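Local coordinates for probable mRNA-capping enzyme (Acanthamoeba polyphaga mimivirus, PDB 3BGY), which removes the 5'-terminal gamma-phosphate of mRNA through its N-terminal RNA triphosphatase domain, the part present here, and as a whole probably caps and methylates viral mRNA, at residues R187-D192 and E212-N217; E37-F42 and T143-E148; R52-Y57 and Y178-N183; E22-L27 and I219-L224. All coordinates share one frame; numbering follows the deposited sequence. Where two conformers were deposited one is given.

In the fold
From the N terminus, helix 17-32 supplies the first half of interaction 4, which closes only at the start of the C-terminal helix 221-235. The other three contacts fall within that long loop. Strand 36-42 opens interaction 2, and helix 47-60 then opens interaction 3. Interaction 2 closes at 143-148 and interaction 3 at 178-183, so these two cross. Interaction 1 follows as a local hairpin between 187-192 and 212-217. Strands 208-215 and 36-42 are neighbours in the sheet, which brings interactions 1 and 2 together where the ends of the chain's strand series meet and close the barrel. Interaction 3 packs helix 47-60 outside the barrel; interaction 4 joins helices 17-32 and 221-235 on its outer face.

Interaction 1: R187-D192 and E212-N217; sequences RIDITD and ELELIN
Arg187 and Glu214 lie side by side on a beta hairpin of the tunnel triphosphatase barrel, their side chains pointing the same way. The guanidinium and carboxylate planes are 56° apart. Arg187 NH2 reaches Glu214 OE1 at 3.3 Å, a weak hydrogen bond within a salt bridge, in one of two deposited conformers. The firmer grip is on Asp189, on the same strand. There Arg187 meets the carboxylate side-on, NE bonding OD1 at 2.9 Å and NH2 bonding OD2 at 2.8 Å, each on the syn side. The paired bonds fix the rotation of the guanidinium and keep the two groups nearly coplanar, edge to edge. Arg187 CG is anti to the backbone N (chi1 -169°) and the chain bends at chi3 toward Asp189. Asp189 and Glu214 cross at about a right angle, carboxylate planes 44° apart, with OD2 3.9 Å from OE2, which also nears Glu39. Arg187, bonded to both acids, probably offsets their charge. Ser179 gives Asp189 OD1 another hydrogen bond. Glu212 OE1 packs against Asp189 CB on this polar face. Glu212-Leu213-Glu214 resembles the Glu-x-Glu metal motif of related tunnel triphosphatases. On the opposite face Ile188 and Leu213 meet obliquely, CD1 to CD1 at 3.6 Å, under helix 221-235. Four backbone bonds join the strands. Water 1 accepts from Arg187 NH1 at 3.1 Å and donates to Leu215 O at 2.8 Å.

Interaction 2: E37-F42 and T143-E148; sequences EFEVSF and TIKSTE
Glu37, Glu39 and Ser41 pair with Thr147, Lys145 and Thr143 through six backbone hydrogen bonds, in antiparallel strand segments whose directions differ by 154°. Phe38-Ser146 and Val40-Ile144 are the non-hydrogen-bonded pairs between them. Their side chains share a largely apolar face, where Ser146 OG makes a weak hydrogen bond (3.4 Å) to Glu37 O. The two branches of Ile144 take separate partners. CG2 approaches the Phe38 ring at CZ (3.4 Å), coming in obliquely. CD1 sits against both methyls of Val40, 3.8 Å from CG1 and from CG2, with the two side chains alongside each other. Ile144 CG1 is anti to the carbonyl carbon (chi1 -45°), which sends CD1 toward Val40 and leaves CG2 for the ring. Helices 17-32 and 221-235 pack on this face. The other face is polar. Glu39 and Lys145 extend together from their shared pair, but Glu39 OE2 and Lys145 NZ remain 5.0 Å apart. Thr143 OG1 packs 3.6 Å from Ser41 CB, while Ser41 OG is hydrogen-bonded to Lys43 NZ. Water 5 donates to Glu39 O at 3.2 Å. A charged face backed by an apolar one suits the barrel wall of a tunnel triphosphatase, and Glu37-Phe38-Glu39 has the Glu-x-Glu pattern of the metal-binding motif in relatives.

Interaction 3: R52-Y57 and Y178-N183; sequences RITEHY and YSFTIN
Tyr57 and Thr54 each set an aliphatic carbon over an aromatic face of strand 169-183. These are CH-pi contacts. Tyr57 CB stands almost on the normal through the centre of the Phe180 ring, 3.4 Å from its centroid. Thr54 CG2 lies over Tyr178, 3.9 Å from the ring centroid and displaced toward the rim. Thr54 OG1 lies beside the backbone N (chi1 -50°), which leaves CG2 anti to that N and points the methyl at the ring; OG1 is bonded to Phe50 O in the previous helical turn. Helix 47-60 thus packs on the outside of the tunnel barrel, where Ile190 of the next strand adds to the same apolar layer. The ring-ring contact is looser. The Tyr57 and Phe180 rings have centroids 5.5 Å apart and planes at 31°, an oblique pairing. Among aliphatic contacts, Ile182 CG2 approaches the Tyr57 ring obliquely and lies 4.0 Å from CE1. Val231 and Ile234 of helix 221-235 also touch Tyr57.

Interaction 4: E22-L27 and I219-L224; sequences EIVEML and IDINTL
Ile221 is the hub of the apolar packing, meeting Ile23, Val24 and Leu27 of helix 17-32, each at about a right angle. Its CD1 touches Ile23 CB at 3.7 Å. Its CG2 touches Val24 CG2 at 3.8 Å. Leu27 CD1 comes against Ile221 CB at 4.0 Å. Ile221 CG1 is anti to the backbone N (chi1 -167°), which extends CD1 toward Ile23 and places CG2 beside Val24. Leu224, one turn on, adds its CD2 against Ile23 CG2. Leu27 CD1 also lies 3.8 Å from the backbone oxygen Ile219 O. The polar interactions fix the start of helix 221-235. Asp220 is its N-cap, and its OD1 accepts from Asn222 N at 2.9 Å. The same oxygen takes a second bond from Asn222 ND2 at 2.8 Å, so two donors of one residue grip it. Asn222 ND2 is also hydrogen-bonded to Tyr20 OH, a polar link between the two helices. Both helices rest on the barrel wall. Phe38 of strand 36-42 touches Ile23, Leu27 and Leu224, while Ile144 of strand 142-152 and Ile135 of strand 122-136 also touch Ile23. Phe15, in the N-terminal loop, reaches both Ile23 and Ile221.

Interaction 1: R187-D192 and E212-N217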
loop_
_atom_site.group_PDB
_atom_site.type_symbol
_atom_site.label_atom_id
_atom_site.label_comp_id
_atom_site.label_asym_id
_atom_site.label_seq_id
_atom_site.Cartn_x
_atom_site.Cartn_y
_atom_site.Cartn_z
ATOM N N ARG A 187 10.365 5.206 -4.451
ATOM C CA ARG A 187 10.556 3.801 -4.088
ATOM C C ARG A 187 9.641 2.923 -4.928
ATOM O O ARG A 187 8.515 3.320 -5.224
ATOM C CB ARG A 187 10.204 3.684 -2.605
ATOM C CG ARG A 187 10.559 2.382 -1.935
ATOM C CD ARG A 187 10.136 2.412 -0.457
ATOM N NE ARG A 187 8.692 2.167 -0.370
ATOM C CZ ARG A 187 7.776 3.053 0.018
ATOM N NH1 ARG A 187 8.136 4.274 0.400
ATOM N NH2 ARG A 187 6.490 2.751 -0.102
ATOM N N ILE A 188 10.164 1.781 -5.373
ATOM C CA ILE A 188 9.377 0.817 -6.144
ATOM C C ILE A 188 8.940 -0.275 -5.159
ATOM O O ILE A 188 9.788 -0.830 -4.482
ATOM C CB ILE A 188 10.229 0.163 -7.271
ATOM C CG1 ILE A 188 10.509 1.177 -8.403
ATOM C CG2 ILE A 188 9.506 -1.100 -7.865
ATOM C CD1 ILE A 188 9.325 1.445 -9.356
ATOM N N ASP A 189 7.633 -0.527 -5.052
ATOM C CA ASP A 189 7.111 -1.595 -4.179
ATOM C C ASP A 189 6.491 -2.649 -5.074
ATOM O O ASP A 189 5.679 -2.321 -5.931
ATOM C CB ASP A 189 5.999 -1.104 -3.257
ATOM C CG ASP A 189 6.487 -0.158 -2.180
ATOM O OD1 ASP A 189 7.708 -0.129 -1.893
ATOM O OD2 ASP A 189 5.618 0.530 -1.608
ATOM N N ILE A 190 6.897 -3.899 -4.907
ATOM C CA ILE A 190 6.319 -4.997 -5.694
ATOM C C ILE A 190 5.872 -6.003 -4.659
ATOM O O ILE A 190 6.679 -6.471 -3.842
ATOM C CB ILE A 190 7.307 -5.567 -6.772
ATOM C CG1 ILE A 190 6.671 -6.696 -7.579
ATOM C CG2 ILE A 190 8.557 -6.097 -6.165
ATOM C CD1 ILE A 190 5.747 -6.301 -8.651
ATOM N N THR A 191 4.621 -6.434 -4.777
ATOM C CA THR A 191 4.046 -7.278 -3.730
ATOM C C THR A 191 3.258 -8.479 -4.214
ATOM O O THR A 191 2.521 -8.390 -5.189
ATOM C CB THR A 191 3.084 -6.406 -2.867
ATOM O OG1 THR A 191 3.724 -5.188 -2.469
ATOM C CG2 THR A 191 2.676 -7.120 -1.585
ATOM N N ASP A 192 3.471 -9.612 -3.535
ATOM C CA ASP A 192 2.730 -10.856 -3.785
ATOM C C ASP A 192 1.648 -10.743 -2.689
ATOM O O ASP A 192 1.966 -10.741 -1.487
ATOM C CB ASP A 192 3.677 -12.043 -3.545
ATOM C CG ASP A 192 2.958 -13.394 -3.469
ATOM O OD1 ASP A 192 1.783 -13.465 -3.054
ATOM O OD2 ASP A 192 3.602 -14.411 -3.784
ATOM N N GLU A 212 3.895 -0.723 -7.577
ATOM C CA GLU A 212 3.656 0.712 -7.462
ATOM C C GLU A 212 4.935 1.491 -7.363
ATOM O O GLU A 212 5.948 0.962 -6.951
ATOM C CB GLU A 212 2.910 1.072 -6.166
ATOM C CG GLU A 212 1.534 0.496 -5.964
ATOM C CD GLU A 212 1.551 -0.763 -5.129
ATOM O OE1 GLU A 212 2.416 -0.901 -4.233
ATOM O OE2 GLU A 212 0.686 -1.617 -5.367
ATOM N N LEU A 213 4.897 2.737 -7.834
ATOM C CA LEU A 213 6.022 3.660 -7.672
ATOM C C LEU A 213 5.461 4.697 -6.693
ATOM O O LEU A 213 4.556 5.463 -7.042
ATOM C CB LEU A 213 6.431 4.338 -8.998
ATOM C CG LEU A 213 7.470 5.472 -8.818
ATOM C CD1 LEU A 213 8.827 4.894 -8.444
ATOM C CD2 LEU A 213 7.572 6.316 -10.062
ATOM N N GLU A 214 5.966 4.691 -5.452
ATOM C CA GLU A 214 5.493 5.629 -4.429
ATOM C C GLU A 214 6.531 6.717 -4.160
ATOM O O GLU A 214 7.723 6.429 -4.065
ATOM C CB GLU A 214 5.179 4.899 -3.107
ATOM C CG GLU A 214 4.419 3.589 -3.264
ATOM C CD GLU A 214 3.378 3.347 -2.191
ATOM O OE1 GLU A 214 3.525 3.845 -1.052
ATOM O OE2 GLU A 214 2.401 2.630 -2.496
ATOM N N LEU A 215 6.069 7.960 -4.011
ATOM C CA LEU A 215 6.959 9.092 -3.733
ATOM C C LEU A 215 7.276 9.163 -2.231
ATOM O O LEU A 215 6.454 8.775 -1.379
ATOM C CB LEU A 215 6.347 10.425 -4.177
ATOM C CG LEU A 215 6.162 10.508 -5.693
ATOM C CD1 LEU A 215 5.687 11.895 -6.001
ATOM C CD2 LEU A 215 7.432 10.217 -6.465
ATOM N N ILE A 216 8.496 9.615 -1.952
ATOM C CA ILE A 216 9.001 9.848 -0.589
ATOM C C ILE A 216 8.985 11.388 -0.430
ATOM O O ILE A 216 8.685 11.916 0.650
ATOM C CB ILE A 216 10.441 9.274 -0.412
ATOM C CG1 ILE A 216 10.428 7.753 -0.531
ATOM C CG2 ILE A 216 11.069 9.702 0.955
ATOM C CD1 ILE A 216 11.818 7.126 -0.672
ATOM N N ASN A 217 9.324 12.098 -1.511
ATOM C CA ASN A 217 9.299 13.577 -1.543
ATOM C C ASN A 217 8.758 13.944 -2.914
ATOM O O ASN A 217 8.763 13.102 -3.822
ATOM C CB ASN A 217 10.694 14.190 -1.428
ATOM C CG ASN A 217 11.381 13.864 -0.134
ATOM O OD1 ASN A 217 10.877 14.185 0.944
ATOM N ND2 ASN A 217 12.520 13.196 -0.226
HETATM O O HOH W 1 6.663 7.022 0.762
HETATM O O HOH W 2 3.536 2.609 1.370
HETATM O O HOH W 3 2.939 0.321 -1.652
HETATM O O HOH W 4 3.346 -3.326 -4.274
#

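Interaction 2: E37-F42 and T143-E148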
loop_
_atom_site.group_PDB
_atom_site.type_symbol
_atom_site.label_atom_id
_atom_site.label_comp_id
_atom_site.label_asym_id
_atom_site.label_seq_id
_atom_site.Cartn_x
_atom_site.Cartn_y
_atom_site.Cartn_z
ATOM N N GLU A 37 -0.229 10.728 0.476
ATOM C CA GLU A 37 0.747 9.835 -0.164
ATOM C C GLU A 37 0.458 9.913 -1.636
ATOM O O GLU A 37 -0.671 10.188 -2.004
ATOM C CB GLU A 37 0.585 8.407 0.327
ATOM C CG GLU A 37 0.915 8.220 1.832
ATOM C CD GLU A 37 2.283 8.771 2.281
ATOM O OE1 GLU A 37 3.260 8.777 1.493
ATOM O OE2 GLU A 37 2.377 9.206 3.450
ATOM N N PHE A 38 1.473 9.718 -2.469
ATOM C CA PHE A 38 1.300 9.803 -3.918
ATOM C C PHE A 38 1.850 8.487 -4.461
ATOM O O PHE A 38 3.034 8.168 -4.300
ATOM C CB PHE A 38 2.069 11.016 -4.445
ATOM C CG PHE A 38 1.871 11.283 -5.913
ATOM C CD1 PHE A 38 2.574 10.542 -6.874
ATOM C CD2 PHE A 38 1.020 12.302 -6.335
ATOM C CE1 PHE A 38 2.457 10.806 -8.244
ATOM C CE2 PHE A 38 0.884 12.590 -7.729
ATOM C CZ PHE A 38 1.608 11.835 -8.673
ATOM N N GLU A 39 1.024 7.822 -5.267
ATOM C CA GLU A 39 1.355 6.502 -5.769
ATOM C C GLU A 39 0.936 6.303 -7.217
ATOM O O GLU A 39 -0.139 6.772 -7.601
ATOM C CB GLU A 39 0.567 5.515 -4.865
ATOM C CG GLU A 39 0.396 4.076 -5.292
ATOM C CD GLU A 39 -0.456 3.270 -4.307
ATOM O OE1 GLU A 39 -0.037 3.110 -3.142
ATOM O OE2 GLU A 39 -1.533 2.786 -4.707
ATOM N N VAL A 40 1.797 5.661 -8.000
ATOM C CA VAL A 40 1.415 5.300 -9.376
ATOM C C VAL A 40 1.295 3.779 -9.327
ATOM O O VAL A 40 2.267 3.091 -9.062
ATOM C CB VAL A 40 2.427 5.728 -10.429
ATOM C CG1 VAL A 40 1.881 5.382 -11.834
ATOM C CG2 VAL A 40 2.659 7.230 -10.353
ATOM N N SER A 41 0.091 3.272 -9.594
ATOM C CA SER A 41 -0.180 1.835 -9.544
ATOM C C SER A 41 -0.181 1.257 -10.960
ATOM O O SER A 41 -0.894 1.755 -11.833
ATOM C CB SER A 41 -1.535 1.585 -8.844
ATOM O OG SER A 41 -1.923 0.218 -8.923
ATOM N N PHE A 42 0.658 0.243 -11.185
ATOM C CA PHE A 42 0.764 -0.409 -12.493
ATOM C C PHE A 42 -0.192 -1.572 -12.538
ATOM O O PHE A 42 -0.208 -2.388 -11.628
ATOM C CB PHE A 42 2.191 -0.873 -12.769
ATOM C CG PHE A 42 3.157 0.240 -12.988
ATOM C CD1 PHE A 42 3.637 0.997 -11.908
ATOM C CD2 PHE A 42 3.570 0.575 -14.298
ATOM C CE1 PHE A 42 4.527 2.099 -12.126
ATOM C CE2 PHE A 42 4.468 1.688 -14.513
ATOM C CZ PHE A 42 4.929 2.431 -13.419
ATOM N N THR A 143 -2.647 3.948 -12.873
ATOM C CA THR A 143 -3.513 4.911 -12.224
ATOM C C THR A 143 -2.621 5.759 -11.338
ATOM O O THR A 143 -1.580 5.289 -10.899
ATOM C CB THR A 143 -4.676 4.317 -11.406
ATOM O OG1 THR A 143 -4.192 3.469 -10.360
ATOM C CG2 THR A 143 -5.624 3.541 -12.299
ATOM N N ILE A 144 -2.968 7.032 -11.169
ATOM C CA ILE A 144 -2.175 7.914 -10.307
ATOM C C ILE A 144 -3.133 8.191 -9.145
ATOM O O ILE A 144 -4.274 8.598 -9.358
ATOM C CB ILE A 144 -1.844 9.274 -10.988
ATOM C CG1 ILE A 144 -1.383 9.126 -12.447
ATOM C CG2 ILE A 144 -0.846 10.043 -10.161
ATOM C CD1 ILE A 144 -0.026 8.559 -12.673
ATOM N N LYS A 145 -2.668 8.032 -7.909
ATOM C CA LYS A 145 -3.544 8.212 -6.765
ATOM C C LYS A 145 -2.885 8.992 -5.663
ATOM O O LYS A 145 -1.689 8.822 -5.415
ATOM C CB LYS A 145 -3.923 6.822 -6.200
ATOM C CG LYS A 145 -4.942 6.749 -5.037
ATOM C CD LYS A 145 -4.964 5.338 -4.433
ATOM C CE LYS A 145 -6.093 5.143 -3.420
ATOM N NZ LYS A 145 -6.003 3.822 -2.718
ATOM N N SER A 146 -3.659 9.886 -5.074
ATOM C CA SER A 146 -3.197 10.630 -3.928
ATOM C C SER A 146 -4.214 10.220 -2.884
ATOM O O SER A 146 -5.400 10.052 -3.212
ATOM C CB SER A 146 -3.262 12.136 -4.163
ATOM O OG SER A 146 -2.566 12.832 -3.139
ATOM N N THR A 147 -3.727 9.844 -1.705
ATOM C CA THR A 147 -4.631 9.517 -0.616
ATOM C C THR A 147 -4.095 9.880 0.756
ATOM O O THR A 147 -2.876 9.888 0.974
ATOM C CB THR A 147 -5.093 8.035 -0.683
ATOM O OG1 THR A 147 -6.207 7.835 0.193
ATOM C CG2 THR A 147 -3.969 7.079 -0.369
ATOM N N GLU A 148 -5.023 10.167 1.665
ATOM C CA GLU A 148 -4.685 10.544 3.035
ATOM C C GLU A 148 -4.605 9.309 3.906
ATOM O O GLU A 148 -5.576 8.564 4.020
ATOM C CB GLU A 148 -5.742 11.498 3.564
ATOM C CG GLU A 148 -5.418 12.124 4.899
ATOM C CD GLU A 148 -6.580 12.951 5.458
ATOM O OE1 GLU A 148 -7.646 13.043 4.806
ATOM O OE2 GLU A 148 -6.403 13.521 6.537
HETATM O O HOH W 5 -2.546 4.641 -7.990
#

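Interaction 3: R52-Y57 and Y178-N183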
loop_
_atom_site.group_PDB
_atom_site.type_symbol
_atom_site.label_atom_id
_atom_site.label_comp_id
_atom_site.label_asym_id
_atom_site.label_seq_id
_atom_site.Cartn_x
_atom_site.Cartn_y
_atom_site.Cartn_z
ATOM N N ARG A 52 10.029 -10.983 -13.241
ATOM C CA ARG A 52 10.909 -10.132 -14.038
ATOM C C ARG A 52 11.279 -8.837 -13.306
ATOM O O ARG A 52 12.471 -8.486 -13.235
ATOM C CB ARG A 52 10.272 -9.765 -15.385
ATOM C CG ARG A 52 11.227 -8.939 -16.262
ATOM C CD ARG A 52 10.544 -8.407 -17.492
ATOM N NE ARG A 52 10.043 -9.488 -18.325
ATOM C CZ ARG A 52 9.207 -9.322 -19.342
ATOM N NH1 ARG A 52 8.772 -8.112 -19.674
ATOM N NH2 ARG A 52 8.770 -10.377 -20.007
ATOM N N ILE A 53 10.273 -8.176 -12.725
ATOM C CA ILE A 53 10.461 -6.905 -12.005
ATOM C C ILE A 53 11.326 -7.071 -10.776
ATOM O O ILE A 53 12.293 -6.325 -10.572
ATOM C CB ILE A 53 9.072 -6.242 -11.605
ATOM C CG1 ILE A 53 8.572 -5.385 -12.764
ATOM C CG2 ILE A 53 9.165 -5.362 -10.303
ATOM C CD1 ILE A 53 9.351 -4.074 -12.975
ATOM N N THR A 54 10.999 -8.089 -9.989
ATOM C CA THR A 54 11.726 -8.348 -8.751
ATOM C C THR A 54 13.178 -8.715 -9.004
ATOM O O THR A 54 14.072 -8.157 -8.361
ATOM C CB THR A 54 11.008 -9.373 -7.887
ATOM O OG1 THR A 54 9.628 -8.988 -7.747
ATOM C CG2 THR A 54 11.592 -9.384 -6.510
ATOM N N GLU A 55 13.414 -9.537 -10.029
ATOM C CA GLU A 55 14.772 -9.958 -10.390
ATOM C C GLU A 55 15.577 -8.758 -10.867
ATOM O O GLU A 55 16.702 -8.551 -10.412
ATOM C CB GLU A 55 14.748 -11.036 -11.496
ATOM C CG GLU A 55 16.111 -11.690 -11.822
ATOM C CD GLU A 55 16.674 -12.555 -10.690
ATOM O OE1 GLU A 55 15.902 -13.302 -10.052
ATOM O OE2 GLU A 55 17.901 -12.495 -10.453
ATOM N N HIS A 56 14.940 -7.908 -11.674
ATOM C CA HIS A 56 15.596 -6.721 -12.232
ATOM C C HIS A 56 16.058 -5.780 -11.122
ATOM O O HIS A 56 17.225 -5.388 -11.084
ATOM C CB HIS A 56 14.655 -5.943 -13.162
ATOM C CG HIS A 56 15.216 -4.627 -13.616
ATOM N ND1 HIS A 56 16.188 -4.533 -14.587
ATOM C CD2 HIS A 56 15.000 -3.362 -13.177
ATOM C CE1 HIS A 56 16.548 -3.267 -14.728
ATOM N NE2 HIS A 56 15.842 -2.538 -13.885
ATOM N N TYR A 57 15.142 -5.450 -10.212
ATOM C CA TYR A 57 15.496 -4.514 -9.145
ATOM C C TYR A 57 16.447 -5.067 -8.100
ATOM O O TYR A 57 17.303 -4.337 -7.610
ATOM C CB TYR A 57 14.245 -3.903 -8.544
ATOM C CG TYR A 57 13.656 -2.836 -9.426
ATOM C CD1 TYR A 57 14.295 -1.589 -9.578
ATOM C CD2 TYR A 57 12.492 -3.076 -10.141
ATOM C CE1 TYR A 57 13.765 -0.596 -10.450
ATOM C CE2 TYR A 57 11.955 -2.107 -11.001
ATOM C CZ TYR A 57 12.596 -0.877 -11.150
ATOM O OH TYR A 57 12.051 0.031 -12.007
ATOM N N TYR A 178 8.603 -6.440 -1.628
ATOM C CA TYR A 178 9.993 -6.103 -1.892
ATOM C C TYR A 178 9.922 -4.609 -2.202
ATOM O O TYR A 178 9.124 -4.191 -3.049
ATOM C CB TYR A 178 10.554 -6.856 -3.096
ATOM C CG TYR A 178 10.567 -8.345 -2.941
ATOM C CD1 TYR A 178 9.416 -9.098 -3.237
ATOM C CD2 TYR A 178 11.706 -9.014 -2.463
ATOM C CE1 TYR A 178 9.387 -10.508 -3.053
ATOM C CE2 TYR A 178 11.695 -10.426 -2.266
ATOM C CZ TYR A 178 10.531 -11.162 -2.564
ATOM O OH TYR A 178 10.493 -12.526 -2.350
ATOM N N SER A 179 10.708 -3.807 -1.479
ATOM C CA SER A 179 10.739 -2.353 -1.671
ATOM C C SER A 179 12.123 -1.926 -2.085
ATOM O O SER A 179 13.124 -2.286 -1.455
ATOM C CB SER A 179 10.328 -1.614 -0.391
ATOM O OG SER A 179 8.987 -1.930 -0.031
ATOM N N PHE A 180 12.192 -1.183 -3.186
ATOM C CA PHE A 180 13.480 -0.742 -3.691
ATOM C C PHE A 180 13.547 0.768 -3.676
ATOM O O PHE A 180 12.809 1.429 -4.392
ATOM C CB PHE A 180 13.673 -1.274 -5.116
ATOM C CG PHE A 180 13.536 -2.761 -5.209
ATOM C CD1 PHE A 180 14.630 -3.593 -4.942
ATOM C CD2 PHE A 180 12.296 -3.349 -5.545
ATOM C CE1 PHE A 180 14.518 -4.992 -5.000
ATOM C CE2 PHE A 180 12.169 -4.761 -5.613
ATOM C CZ PHE A 180 13.291 -5.594 -5.339
ATOM N N THR A 181 14.425 1.331 -2.846
ATOM C CA THR A 181 14.551 2.781 -2.770
ATOM C C THR A 181 15.493 3.192 -3.902
ATOM O O THR A 181 16.700 3.065 -3.792
ATOM C CB THR A 181 15.047 3.220 -1.354
ATOM O OG1 THR A 181 14.062 2.845 -0.383
ATOM C CG2 THR A 181 15.196 4.753 -1.299
ATOM N N ILE A 182 14.909 3.611 -5.017
ATOM C CA ILE A 182 15.710 3.943 -6.192
ATOM C C ILE A 182 16.527 5.234 -6.127
ATOM O O ILE A 182 17.563 5.349 -6.783
ATOM C CB ILE A 182 14.882 3.795 -7.493
ATOM C CG1 ILE A 182 13.608 4.628 -7.423
ATOM C CG2 ILE A 182 14.518 2.293 -7.729
ATOM C CD1 ILE A 182 12.866 4.727 -8.773
ATOM N N ASN A 183 16.046 6.188 -5.341
ATOM C CA ASN A 183 16.712 7.468 -5.085
ATOM C C ASN A 183 16.060 8.043 -3.845
ATOM O O ASN A 183 15.133 7.442 -3.292
ATOM C CB ASN A 183 16.664 8.445 -6.296
ATOM C CG ASN A 183 15.250 8.690 -6.826
ATOM O OD1 ASN A 183 14.338 9.045 -6.073
ATOM N ND2 ASN A 183 15.077 8.547 -8.135
#

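Interaction 4: E22-L27 and I219-L224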
loop_
_atom_site.group_PDB
_atom_site.type_symbol
_atom_site.label_atom_id
_atom_site.label_comp_id
_atom_site.label_asym_id
_atom_site.label_seq_id
_atom_site.Cartn_x
_atom_site.Cartn_y
_atom_site.Cartn_z
ATOM N N GLU A 22 -3.219 18.141 -14.376
ATOM C CA GLU A 22 -3.922 17.632 -13.202
ATOM C C GLU A 22 -2.941 16.951 -12.241
ATOM O O GLU A 22 -3.053 17.136 -11.043
ATOM C CB GLU A 22 -5.029 16.666 -13.619
ATOM C CG GLU A 22 -6.247 17.382 -14.181
ATOM C CD GLU A 22 -7.448 16.467 -14.433
ATOM O OE1 GLU A 22 -7.452 15.306 -13.949
ATOM O OE2 GLU A 22 -8.408 16.934 -15.104
ATOM N N ILE A 23 -1.959 16.231 -12.790
ATOM C CA ILE A 23 -0.935 15.536 -11.979
ATOM C C ILE A 23 -0.027 16.567 -11.303
ATOM O O ILE A 23 0.380 16.377 -10.160
ATOM C CB ILE A 23 -0.147 14.513 -12.827
ATOM C CG1 ILE A 23 -1.100 13.396 -13.208
ATOM C CG2 ILE A 23 1.024 13.858 -12.030
ATOM C CD1 ILE A 23 -0.655 12.533 -14.367
ATOM N N VAL A 24 0.307 17.655 -12.000
ATOM C CA VAL A 24 1.121 18.732 -11.372
ATOM C C VAL A 24 0.400 19.286 -10.126
ATOM O O VAL A 24 1.020 19.465 -9.081
ATOM C CB VAL A 24 1.472 19.841 -12.441
ATOM C CG1 VAL A 24 2.030 21.126 -11.795
ATOM C CG2 VAL A 24 2.469 19.277 -13.396
ATOM N N GLU A 25 -0.914 19.475 -10.196
ATOM C CA GLU A 25 -1.682 19.950 -9.048
ATOM C C GLU A 25 -1.675 18.912 -7.925
ATOM O O GLU A 25 -1.499 19.279 -6.764
ATOM C CB GLU A 25 -3.132 20.281 -9.442
ATOM C CG GLU A 25 -3.208 21.350 -10.530
ATOM C CD GLU A 25 -4.617 21.845 -10.797
ATOM O OE1 GLU A 25 -5.489 21.019 -11.163
ATOM O OE2 GLU A 25 -4.835 23.069 -10.652
ATOM N N MET A 26 -1.787 17.624 -8.295
ATOM C CA MET A 26 -1.768 16.527 -7.310
ATOM C C MET A 26 -0.426 16.471 -6.621
ATOM O O MET A 26 -0.353 16.217 -5.419
ATOM C CB MET A 26 -2.058 15.173 -7.957
ATOM C CG MET A 26 -3.471 15.002 -8.402
ATOM S SD MET A 26 -3.635 13.486 -9.375
ATOM C CE MET A 26 -3.469 12.255 -8.083
ATOM N N LEU A 27 0.640 16.718 -7.378
ATOM C CA LEU A 27 2.003 16.710 -6.809
ATOM C C LEU A 27 2.213 17.855 -5.825
ATOM O O LEU A 27 2.900 17.694 -4.815
ATOM C CB LEU A 27 3.067 16.770 -7.915
ATOM C CG LEU A 27 3.306 15.470 -8.668
ATOM C CD1 LEU A 27 3.949 15.722 -10.007
ATOM C CD2 LEU A 27 4.146 14.538 -7.815
ATOM N N ILE A 219 8.522 15.450 -6.613
ATOM C CA ILE A 219 9.471 15.505 -7.725
ATOM C C ILE A 219 8.740 16.218 -8.859
ATOM O O ILE A 219 7.522 16.329 -8.832
ATOM C CB ILE A 219 9.972 14.115 -8.233
ATOM C CG1 ILE A 219 8.820 13.203 -8.693
ATOM C CG2 ILE A 219 10.779 13.421 -7.145
ATOM C CD1 ILE A 219 9.265 11.883 -9.268
ATOM N N ASP A 220 9.504 16.678 -9.841
ATOM C CA ASP A 220 8.930 17.344 -11.011
ATOM C C ASP A 220 8.200 16.261 -11.798
ATOM O O ASP A 220 8.666 15.140 -11.896
ATOM C CB ASP A 220 10.066 17.907 -11.861
ATOM C CG ASP A 220 9.568 18.811 -13.003
ATOM O OD1 ASP A 220 9.297 18.304 -14.102
ATOM O OD2 ASP A 220 9.451 20.019 -12.773
ATOM N N ILE A 221 7.090 16.622 -12.448
ATOM C CA ILE A 221 6.357 15.634 -13.242
ATOM C C ILE A 221 7.171 15.022 -14.390
ATOM O O ILE A 221 6.931 13.882 -14.804
ATOM C CB ILE A 221 5.059 16.230 -13.766
ATOM C CG1 ILE A 221 4.147 15.121 -14.314
ATOM C CG2 ILE A 221 5.350 17.302 -14.785
ATOM C CD1 ILE A 221 2.806 15.604 -14.758
ATOM N N ASN A 222 8.127 15.797 -14.916
ATOM C CA ASN A 222 8.950 15.301 -16.005
ATOM C C ASN A 222 9.885 14.198 -15.506
ATOM O O ASN A 222 10.157 13.245 -16.221
ATOM C CB ASN A 222 9.683 16.454 -16.691
ATOM C CG ASN A 222 8.713 17.370 -17.402
ATOM O OD1 ASN A 222 8.163 16.993 -18.443
ATOM N ND2 ASN A 222 8.397 18.499 -16.791
ATOM N N THR A 223 10.347 14.344 -14.260
ATOM C CA THR A 223 11.161 13.290 -13.617
ATOM C C THR A 223 10.272 12.037 -13.380
ATOM O O THR A 223 10.708 10.888 -13.630
ATOM C CB THR A 223 11.721 13.821 -12.290
ATOM O OG1 THR A 223 12.425 15.023 -12.564
ATOM C CG2 THR A 223 12.673 12.841 -11.626
ATOM N N LEU A 224 9.023 12.257 -12.956
ATOM C CA LEU A 224 8.080 11.152 -12.726
ATOM C C LEU A 224 7.813 10.406 -14.025
ATOM O O LEU A 224 7.874 9.175 -14.046
ATOM C CB LEU A 224 6.762 11.671 -12.158
ATOM C CG LEU A 224 5.605 10.672 -11.971
ATOM C CD1 LEU A 224 5.952 9.676 -10.871
ATOM C CD2 LEU A 224 4.332 11.396 -11.647
#